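Local coordinates for protein LysR family transcriptional regulator (Vibrio vulnificus, PDB 5FHK) that probably regulates transcription, including that of virulence genes, as a DNA-binding LysR-type factor, represented here by its regulatory (substrate-binding-like) domain, at residues E43-A46 / D47-D50; L190-K193 / V194-I198; V126-G129 / R130-N134; R20-M23 / P24-N27. One frame throughout, in Å; residues are numbered along the deposited sequence.

Contact 1: residues E43-A46 / D47-D50; sequences ESNA and DQLD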
loop_
_atom_site.group_PDB
_atom_site.type_symbol
_atom_site.label_atom_id
_atom_site.label_comp_id
_atom_site.label_asym_id
_atom_site.label_seq_id
_atom_site.Cartn_x
_atom_site.Cartn_y
_atom_site.Cartn_z
ATOM N N GLU A 43 2.685 8.816 -4.503
ATOM C CA GLU A 43 2.226 9.483 -5.720
ATOM C C GLU A 43 2.379 8.579 -6.941
ATOM O O GLU A 43 3.423 7.949 -7.116
ATOM C CB GLU A 43 3.026 10.780 -5.936
ATOM C CG GLU A 43 2.645 11.544 -7.171
ATOM C CD GLU A 43 1.150 11.680 -7.294
ATOM O OE1 GLU A 43 0.606 11.271 -8.347
ATOM O OE2 GLU A 43 0.529 12.191 -6.323
ATOM N N SER A 44 1.362 8.562 -7.815
ATOM C CA SER A 44 1.351 7.728 -9.024
ATOM C C SER A 44 1.925 8.417 -10.264
ATOM O O SER A 44 2.747 7.828 -10.975
ATOM C CB SER A 44 -0.074 7.258 -9.332
ATOM O OG SER A 44 -0.500 6.290 -8.391
ATOM N N ASN A 45 1.487 9.642 -10.566
ATOM C CA ASN A 45 1.968 10.383 -11.737
ATOM C C ASN A 45 2.657 11.661 -11.256
ATOM O O ASN A 45 2.002 12.648 -10.915
ATOM C CB ASN A 45 0.830 10.685 -12.723
ATOM C CG ASN A 45 -0.399 11.270 -12.049
ATOM O OD1 ASN A 45 -0.755 10.888 -10.934
ATOM N ND2 ASN A 45 -1.049 12.210 -12.721
ATOM N N ALA A 46 3.985 11.634 -11.232
ATOM C CA ALA A 46 4.775 12.757 -10.753
ATOM C C ALA A 46 4.973 13.834 -11.809
ATOM O O ALA A 46 5.458 14.924 -11.477
ATOM C CB ALA A 46 6.135 12.261 -10.263
ATOM N N ASP A 47 4.636 13.550 -13.069
ATOM C CA ASP A 47 4.646 14.602 -14.076
ATOM C C ASP A 47 3.517 15.593 -13.861
ATOM O O ASP A 47 3.567 16.693 -14.415
ATOM C CB ASP A 47 4.549 14.003 -15.482
ATOM C CG ASP A 47 5.769 13.173 -15.849
ATOM O OD1 ASP A 47 5.626 12.225 -16.647
ATOM O OD2 ASP A 47 6.871 13.466 -15.333
ATOM N N GLN A 48 2.505 15.232 -13.078
ATOM C CA GLN A 48 1.407 16.133 -12.760
ATOM C C GLN A 48 1.622 16.916 -11.464
ATOM O O GLN A 48 0.760 17.724 -11.084
ATOM C CB GLN A 48 0.097 15.350 -12.684
ATOM C CG GLN A 48 -0.605 15.273 -14.024
ATOM C CD GLN A 48 -0.692 16.642 -14.674
ATOM O OE1 GLN A 48 -0.046 16.897 -15.690
ATOM N NE2 GLN A 48 -1.480 17.537 -14.077
ATOM N N LEU A 49 2.751 16.733 -10.791
ATOM C CA LEU A 49 2.992 17.540 -9.606
ATOM C C LEU A 49 3.515 18.922 -9.973
ATOM O O LEU A 49 4.209 19.109 -10.976
ATOM C CB LEU A 49 3.983 16.863 -8.661
ATOM C CG LEU A 49 3.614 15.485 -8.142
ATOM C CD1 LEU A 49 4.906 14.766 -7.650
ATOM C CD2 LEU A 49 2.564 15.602 -7.045
ATOM N N ASP A 50 3.205 19.887 -9.108
ATOM C CA ASP A 50 3.732 21.238 -9.230
ATOM C C ASP A 50 4.955 21.369 -8.324
ATOM O O ASP A 50 4.799 21.375 -7.094
ATOM C CB ASP A 50 2.655 22.251 -8.852
ATOM C CG ASP A 50 3.173 23.663 -8.788
ATOM O OD1 ASP A 50 4.308 23.913 -9.264
ATOM O OD2 ASP A 50 2.429 24.524 -8.261
#
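L49 lays its isobutyl group over A46 and along the bent stem of E43, where two overlapping beta turns carry the chain out of strand 38-43 in this LysR-type regulatory domain. The two methyls divide the contact: L49 CD1 lies 3.8 Å from A46 CB and 4.0 Å from E43 CG, while L49 CD2 lies 4.0 Å from E43 OE2, against the carboxylate end. The two side chains slide past each other in opposite directions. Beneath L49 the fold supplies S12, I57 and W54.

The turns themselves are held lightly. Weak bonds run from Q48 N to N45 O at 3.4 Å and from L49 N to A46 O at 3.3 Å. D47 points elsewhere, forming a salt bridge to R59 of strand 56-60.

E43 illustrates how a strand end can hold the loop that follows it. With CG placed opposite the backbone N (chi1 179°) and a bend at chi2 (47°), its carboxylate curls back over the chain. OE1 accepts a weak bond from S44 N and, through the anti lone pair, a firmer one from N45 N at 2.9 Å.

Contact 2: residues L190-K193 / V194-I198; sequences LPEK and VRLFI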
loop_
_atom_site.group_PDB
_atom_site.type_symbol
_atom_site.label_atom_id
_atom_site.label_comp_id
_atom_site.label_asym_id
_atom_site.label_seq_id
_atom_site.Cartn_x
_atom_site.Cartn_y
_atom_site.Cartn_z
ATOM N N LEU A 190 16.586 27.857 0.261
ATOM C CA LEU A 190 16.271 26.507 0.755
ATOM C C LEU A 190 16.295 26.380 2.290
ATOM O O LEU A 190 17.364 26.463 2.902
ATOM C CB LEU A 190 17.240 25.483 0.141
ATOM C CG LEU A 190 16.725 24.056 -0.106
ATOM C CD1 LEU A 190 15.239 24.084 -0.490
ATOM C CD2 LEU A 190 17.520 23.373 -1.208
ATOM N N PRO A 191 15.127 26.136 2.899
ATOM C CA PRO A 191 15.062 26.006 4.363
ATOM C C PRO A 191 16.051 24.973 4.900
ATOM O O PRO A 191 16.361 23.972 4.244
ATOM C CB PRO A 191 13.610 25.573 4.619
ATOM C CG PRO A 191 12.866 25.965 3.383
ATOM C CD PRO A 191 13.846 25.789 2.263
ATOM N N GLU A 192 16.550 25.247 6.112
ATOM C CA GLU A 192 17.539 24.390 6.769
ATOM C C GLU A 192 17.021 22.965 6.963
ATOM O O GLU A 192 17.751 21.995 6.734
ATOM C CB GLU A 192 17.923 24.998 8.119
ATOM C CG GLU A 192 18.913 24.187 8.986
ATOM C CD GLU A 192 19.228 24.883 10.324
ATOM O OE1 GLU A 192 18.643 24.491 11.369
ATOM O OE2 GLU A 192 20.036 25.848 10.319
ATOM N N LYS A 193 15.776 22.821 7.417
ATOM C CA LYS A 193 15.225 21.487 7.637
ATOM C C LYS A 193 15.195 20.692 6.335
ATOM O O LYS A 193 15.551 19.508 6.312
ATOM C CB LYS A 193 13.837 21.592 8.270
ATOM C CG LYS A 193 13.900 22.028 9.714
ATOM C CD LYS A 193 12.548 21.922 10.420
ATOM C CE LYS A 193 11.549 22.937 9.872
ATOM N NZ LYS A 193 11.375 24.095 10.828
ATOM N N VAL A 194 14.851 21.345 5.229
ATOM C CA VAL A 194 14.860 20.668 3.938
ATOM C C VAL A 194 16.285 20.361 3.506
ATOM O O VAL A 194 16.586 19.276 2.996
ATOM C CB VAL A 194 14.113 21.525 2.909
ATOM C CG1 VAL A 194 14.335 20.993 1.487
ATOM C CG2 VAL A 194 12.655 21.556 3.278
ATOM N N ARG A 195 17.188 21.306 3.726
ATOM C CA ARG A 195 18.589 21.099 3.403
ATOM C C ARG A 195 19.183 19.952 4.210
ATOM O O ARG A 195 19.942 19.133 3.680
ATOM C CB ARG A 195 19.328 22.415 3.652
ATOM C CG ARG A 195 20.811 22.307 3.852
ATOM C CD ARG A 195 21.401 23.660 4.309
ATOM N NE ARG A 195 21.639 23.700 5.747
ATOM C CZ ARG A 195 22.351 22.792 6.410
ATOM N NH1 ARG A 195 22.896 21.756 5.776
ATOM N NH2 ARG A 195 22.517 22.921 7.711
ATOM N N LEU A 196 18.843 19.865 5.496
ATOM C CA LEU A 196 19.376 18.771 6.294
ATOM C C LEU A 196 18.879 17.440 5.760
ATOM O O LEU A 196 19.626 16.451 5.723
ATOM C CB LEU A 196 19.003 18.970 7.756
ATOM C CG LEU A 196 20.038 19.884 8.419
ATOM C CD1 LEU A 196 19.636 20.240 9.827
ATOM C CD2 LEU A 196 21.417 19.215 8.429
ATOM N N PHE A 197 17.638 17.415 5.282
ATOM C CA PHE A 197 17.080 16.176 4.764
ATOM C C PHE A 197 17.833 15.738 3.520
ATOM O O PHE A 197 18.273 14.590 3.418
ATOM C CB PHE A 197 15.589 16.360 4.473
ATOM C CG PHE A 197 14.955 15.170 3.862
ATOM C CD1 PHE A 197 14.726 14.035 4.610
ATOM C CD2 PHE A 197 14.608 15.164 2.522
ATOM C CE1 PHE A 197 14.145 12.922 4.019
ATOM C CE2 PHE A 197 14.044 14.074 1.943
ATOM C CZ PHE A 197 13.802 12.955 2.678
ATOM N N ILE A 198 18.065 16.676 2.605
ATOM C CA ILE A 198 18.693 16.345 1.332
ATOM C C ILE A 198 20.108 15.831 1.544
ATOM O O ILE A 198 20.577 14.947 0.820
ATOM C CB ILE A 198 18.671 17.579 0.415
ATOM C CG1 ILE A 198 17.274 17.744 -0.193
ATOM C CG2 ILE A 198 19.724 17.472 -0.648
ATOM C CD1 ILE A 198 16.951 19.178 -0.614
#
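L190 drops its forked end across V194 and I198, one methyl for each: CD1 meets V194 CG1 at 3.8 Å, while CD2 reaches I198 CD1 more loosely at 4.3 Å. With these two contacts the leucine fork bridges side chains one helical turn apart. L190 and V194 cross at about a right angle. V194 presents CG1 to the leucine because that methyl lies opposite the backbone N (chi1 169°). The P191 ring lies beside it, P191 CD 4.3 Å from V194 CB.

P191 is the N-cap of helix 192-204, the last helix of the domain, and the first turn is knitted at once: R195 N binds P191 O at 2.8 Å, and L196 N binds E192 O at 2.7 Å. F197 N continues the series to K193 O.

On the outer face, the extended E192 runs alongside L196, CG to CD1 4.1 Å, both pointing the same way. R195 crosses the E192 stem obliquely; its guanidinium and the carboxylate are turned 75° apart, and NH2 stays 4.6 Å from E192 OE2. K193 turns toward the chain start, where NZ bonds to S6 O, and F197 meets F29 edge to face.

Contact 3: residues V126-G129 / R130-N134; sequences VDRG and RFQAN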
loop_
_atom_site.group_PDB
_atom_site.type_symbol
_atom_site.label_atom_id
_atom_site.label_comp_id
_atom_site.label_asym_id
_atom_site.label_seq_id
_atom_site.Cartn_x
_atom_site.Cartn_y
_atom_site.Cartn_z
ATOM N N VAL A 126 -0.971 -6.799 -23.537
ATOM C CA VAL A 126 -2.090 -5.951 -23.170
ATOM C C VAL A 126 -3.302 -6.769 -22.737
ATOM O O VAL A 126 -4.389 -6.214 -22.563
ATOM C CB VAL A 126 -2.456 -4.996 -24.327
ATOM C CG1 VAL A 126 -1.278 -4.106 -24.681
ATOM C CG2 VAL A 126 -2.892 -5.786 -25.537
ATOM N N ASP A 127 -3.140 -8.084 -22.572
ATOM C CA ASP A 127 -4.248 -8.934 -22.153
ATOM C C ASP A 127 -4.759 -8.514 -20.780
ATOM O O ASP A 127 -3.999 -8.075 -19.919
ATOM C CB ASP A 127 -3.817 -10.400 -22.076
ATOM C CG ASP A 127 -3.022 -10.849 -23.276
ATOM O OD1 ASP A 127 -2.997 -10.137 -24.300
ATOM O OD2 ASP A 127 -2.406 -11.928 -23.181
ATOM N N ARG A 128 -6.061 -8.666 -20.573
ATOM C CA ARG A 128 -6.595 -8.439 -19.247
ATOM C C ARG A 128 -6.181 -9.585 -18.341
ATOM O O ARG A 128 -6.232 -10.757 -18.729
ATOM C CB ARG A 128 -8.116 -8.306 -19.266
ATOM C CG ARG A 128 -8.675 -7.757 -17.953
ATOM C CD ARG A 128 -10.111 -7.333 -18.084
ATOM N NE ARG A 128 -10.336 -6.756 -19.400
ATOM C CZ ARG A 128 -11.483 -6.840 -20.062
ATOM N NH1 ARG A 128 -12.513 -7.476 -19.519
ATOM N NH2 ARG A 128 -11.595 -6.295 -21.265
ATOM N N GLY A 129 -5.753 -9.243 -17.139
ATOM C CA GLY A 129 -5.402 -10.268 -16.185
ATOM C C GLY A 129 -6.619 -10.997 -15.647
ATOM O O GLY A 129 -7.736 -10.475 -15.611
ATOM N N ARG A 130 -6.383 -12.239 -15.217
ATOM C CA ARG A 130 -7.301 -12.898 -14.296
ATOM C C ARG A 130 -7.617 -11.987 -13.115
ATOM O O ARG A 130 -8.732 -12.010 -12.585
ATOM C CB ARG A 130 -6.683 -14.220 -13.822
ATOM C CG ARG A 130 -7.450 -14.956 -12.712
ATOM C CD ARG A 130 -6.709 -16.236 -12.321
ATOM N NE ARG A 130 -7.545 -17.196 -11.601
ATOM C CZ ARG A 130 -7.138 -18.419 -11.248
ATOM N NH1 ARG A 130 -5.904 -18.824 -11.547
ATOM N NH2 ARG A 130 -7.968 -19.235 -10.601
ATOM N N PHE A 131 -6.655 -11.157 -12.719
ATOM C CA PHE A 131 -6.773 -10.228 -11.609
ATOM C C PHE A 131 -6.041 -8.966 -12.024
ATOM O O PHE A 131 -4.887 -9.052 -12.454
ATOM C CB PHE A 131 -6.152 -10.821 -10.333
ATOM C CG PHE A 131 -6.221 -9.919 -9.128
ATOM C CD1 PHE A 131 -5.065 -9.543 -8.461
ATOM C CD2 PHE A 131 -7.440 -9.488 -8.636
ATOM C CE1 PHE A 131 -5.124 -8.722 -7.334
ATOM C CE2 PHE A 131 -7.519 -8.659 -7.515
ATOM C CZ PHE A 131 -6.372 -8.279 -6.855
ATOM N N GLN A 132 -6.712 -7.814 -11.940
ATOM C CA GLN A 132 -6.092 -6.519 -12.189
ATOM C C GLN A 132 -6.356 -5.600 -11.013
ATOM O O GLN A 132 -7.486 -5.545 -10.510
ATOM C CB GLN A 132 -6.619 -5.858 -13.454
ATOM C CG GLN A 132 -6.216 -6.603 -14.694
ATOM C CD GLN A 132 -6.393 -5.800 -15.951
ATOM O OE1 GLN A 132 -6.109 -6.298 -17.035
ATOM N NE2 GLN A 132 -6.865 -4.557 -15.823
ATOM N N ALA A 133 -5.323 -4.860 -10.594
ATOM C CA ALA A 133 -5.458 -3.972 -9.445
ATOM C C ALA A 133 -4.662 -2.697 -9.669
ATOM O O ALA A 133 -3.707 -2.671 -10.442
ATOM C CB ALA A 133 -5.004 -4.661 -8.148
ATOM N N ASN A 134 -5.063 -1.636 -8.977
ATOM C CA ASN A 134 -4.313 -0.384 -9.011
ATOM C C ASN A 134 -3.150 -0.343 -8.011
ATOM O O ASN A 134 -2.523 0.714 -7.866
ATOM C CB ASN A 134 -5.252 0.805 -8.774
ATOM C CG ASN A 134 -6.020 0.705 -7.466
ATOM O OD1 ASN A 134 -6.180 -0.382 -6.892
ATOM N ND2 ASN A 134 -6.522 1.844 -7.000
#
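D127 is the first residue of 126-129 to approach Q132, its carbonyl O standing 4.0 Å from Q132 OE1 without bonding to it. That carbonyl instead accepts from K106 NZ, which ties the loop to the neighbouring strand 104-107.

R128 comes closer, and does so with its stem instead of its charge. Its CG lies 3.1 Å from Q132 OE1 and 3.6 Å from Q132 CD, with CB also beside the amide oxygen. The two side chains cross at about a right angle, guanidinium and amide planes 87° apart, and a bend at chi3 carries the arginine head away from the glutamine. Farther out, R128 packs on K8 of the second subunit.

G129 then supplies the one hydrogen bond across the contact: its N donates to Q132 OE1 at 3.0 Å. The donor lies in the carbonyl plane, on a lone pair. The glutamine stem runs beside the glycine, Q132 CG 3.6 Å from G129 N. With chi1 at -67° and an extended chain beyond CG, Q132 reaches back from strand 131-133 to the loop that enters it. That strand pairs in parallel with 104-107 and also with a strand of the second subunit, so the sheet runs on across the interface.

Here a side-chain carbonyl provides the partner for a backbone N-H in a loop without regular pairing. Because the donor is in plane, the bond should restrict rotation of the amide about CG-CD, while the R128 CB and CG methylenes lie against the same oxygen.

Contact 4: residues R20-M23 / P24-N27; sequences RMMM and PMLN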
loop_
_atom_site.group_PDB
_atom_site.type_symbol
_atom_site.label_atom_id
_atom_site.label_comp_id
_atom_site.label_asym_id
_atom_site.label_seq_id
_atom_site.Cartn_x
_atom_site.Cartn_y
_atom_site.Cartn_z
ATOM N N ARG A 20 9.511 -0.050 0.627
ATOM C CA ARG A 20 10.756 -0.805 0.462
ATOM C C ARG A 20 11.960 0.110 0.273
ATOM O O ARG A 20 13.000 -0.076 0.911
ATOM C CB ARG A 20 10.638 -1.740 -0.745
ATOM C CG ARG A 20 9.867 -3.019 -0.530
ATOM C CD ARG A 20 10.719 -4.026 0.233
ATOM N NE ARG A 20 9.888 -5.104 0.755
ATOM C CZ ARG A 20 9.877 -6.341 0.272
ATOM N NH1 ARG A 20 10.672 -6.663 -0.740
ATOM N NH2 ARG A 20 9.064 -7.254 0.800
ATOM N N MET A 21 11.848 1.095 -0.613
ATOM C CA MET A 21 12.997 1.892 -1.022
ATOM C C MET A 21 13.146 3.203 -0.265
ATOM O O MET A 21 14.260 3.744 -0.219
ATOM C CB MET A 21 12.912 2.203 -2.521
ATOM C CG MET A 21 12.764 0.980 -3.382
ATOM S SD MET A 21 12.986 1.363 -5.135
ATOM C CE MET A 21 14.648 2.046 -5.108
ATOM N N MET A 22 12.082 3.747 0.318
ATOM C CA MET A 22 12.206 5.038 1.000
ATOM C C MET A 22 12.258 4.934 2.514
ATOM O O MET A 22 13.077 5.613 3.140
ATOM C CB MET A 22 11.049 5.963 0.633
ATOM C CG MET A 22 10.983 6.298 -0.811
ATOM S SD MET A 22 12.401 7.258 -1.329
ATOM C CE MET A 22 13.357 6.032 -2.232
ATOM N N MET A 23 11.398 4.111 3.110
ATOM C CA MET A 23 11.208 4.150 4.559
ATOM C C MET A 23 12.466 3.874 5.379
ATOM O O MET A 23 12.572 4.438 6.481
ATOM C CB MET A 23 10.093 3.165 4.977
ATOM C CG MET A 23 8.660 3.714 4.874
ATOM S SD MET A 23 8.439 5.501 5.172
ATOM C CE MET A 23 8.560 5.601 6.964
ATOM N N PRO A 24 13.387 2.982 4.989
ATOM C CA PRO A 24 14.608 2.834 5.811
ATOM C C PRO A 24 15.351 4.150 5.944
ATOM O O PRO A 24 15.720 4.559 7.053
ATOM C CB PRO A 24 15.419 1.784 5.038
ATOM C CG PRO A 24 14.365 0.983 4.315
ATOM C CD PRO A 24 13.308 1.955 3.930
ATOM N N MET A 25 15.558 4.835 4.817
ATOM C CA MET A 25 16.194 6.145 4.842
ATOM C C MET A 25 15.380 7.134 5.655
ATOM O O MET A 25 15.929 7.885 6.474
ATOM C CB MET A 25 16.336 6.649 3.415
ATOM C CG MET A 25 17.268 7.811 3.211
ATOM S SD MET A 25 17.751 7.715 1.439
ATOM C CE MET A 25 16.188 7.325 0.649
ATOM N N LEU A 26 14.062 7.158 5.434
ATOM C CA LEU A 26 13.218 8.126 6.134
ATOM C C LEU A 26 13.189 7.859 7.627
ATOM O O LEU A 26 13.137 8.798 8.427
ATOM C CB LEU A 26 11.801 8.087 5.572
ATOM C CG LEU A 26 11.730 8.818 4.234
ATOM C CD1 LEU A 26 10.454 8.445 3.511
ATOM C CD2 LEU A 26 11.799 10.316 4.487
ATOM N N ASN A 27 13.146 6.591 8.022
ATOM C CA ASN A 27 13.113 6.302 9.457
ATOM C C ASN A 27 14.450 6.657 10.103
ATOM O O ASN A 27 14.487 7.194 11.217
ATOM C CB ASN A 27 12.745 4.822 9.702
ATOM C CG ASN A 27 11.266 4.521 9.485
ATOM O OD1 ASN A 27 10.408 5.402 9.670
ATOM N ND2 ASN A 27 10.946 3.255 9.106
#
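L26 CD1 sits in the notch between two methionines, 3.8 Å from M22 CB and 3.9 Å from M23 SD. Beside this centre M22 and M25 meet through their terminal methyls, CE to CE at 4.2 Å. L26 continues inward onto I11 of strand 9-14, and M25 faces V201 and Y204 of helix 192-204.

M23 is folded back on itself. Its chi2 of -32° lies away from a staggered value, and the resulting curl brings the thioether along the helix to N27, CE ending 3.3 Å from N27 OD1. The base of the same side chain touches the next residue, with M23 CB 3.6 Å from P24 CD.

P24 marks the irregular part of the backbone. It has no N-H to give, and its ring packs near R20 O, CD standing 3.7 Å away. Helix 18-32 has a wider, pi-type turn at 20-22 and is kinked at P24 and M25. Regular bonding returns directly afterwards: L26 N reaches M22 O at 2.9 Å, and N27 N reaches M23 O at 2.7 Å.

The polar edge is formed by N27 and R20. N27 ND2 bonds to S141 OG of the second subunit, whereas OD1 is buried against the M23 methyl with no polar partner in the model. R20, at the other end, forms a salt bridge with E159. The whole is a proline-kinked helix in a beta-alpha-beta crossover, strand 9-14 to helix 18-32 to strand 38-43, as in the periplasmic-binding-protein fold of LysR regulatory domains.

In the fold
Along the chain the order is contact 4, contact 1, contact 3, contact 2. Contact 4 lies on the helix of the first beta-alpha-beta unit and contact 1 in the loop leaving its last strand, their centres 20 Å apart. Contact 2 begins the C-terminal helix, which returns beside that unit: F197 CE1 packs 3.5 Å from L26 CD2, joining contacts 2 and 4. Contact 3, whose centre is 41 Å from that of contact 2, lies across the chain's centre with strands 104-107 and 131-133. Contacts 3 and 4 both touch the second subunit, so these two distant local arrangements take part in building the dimer.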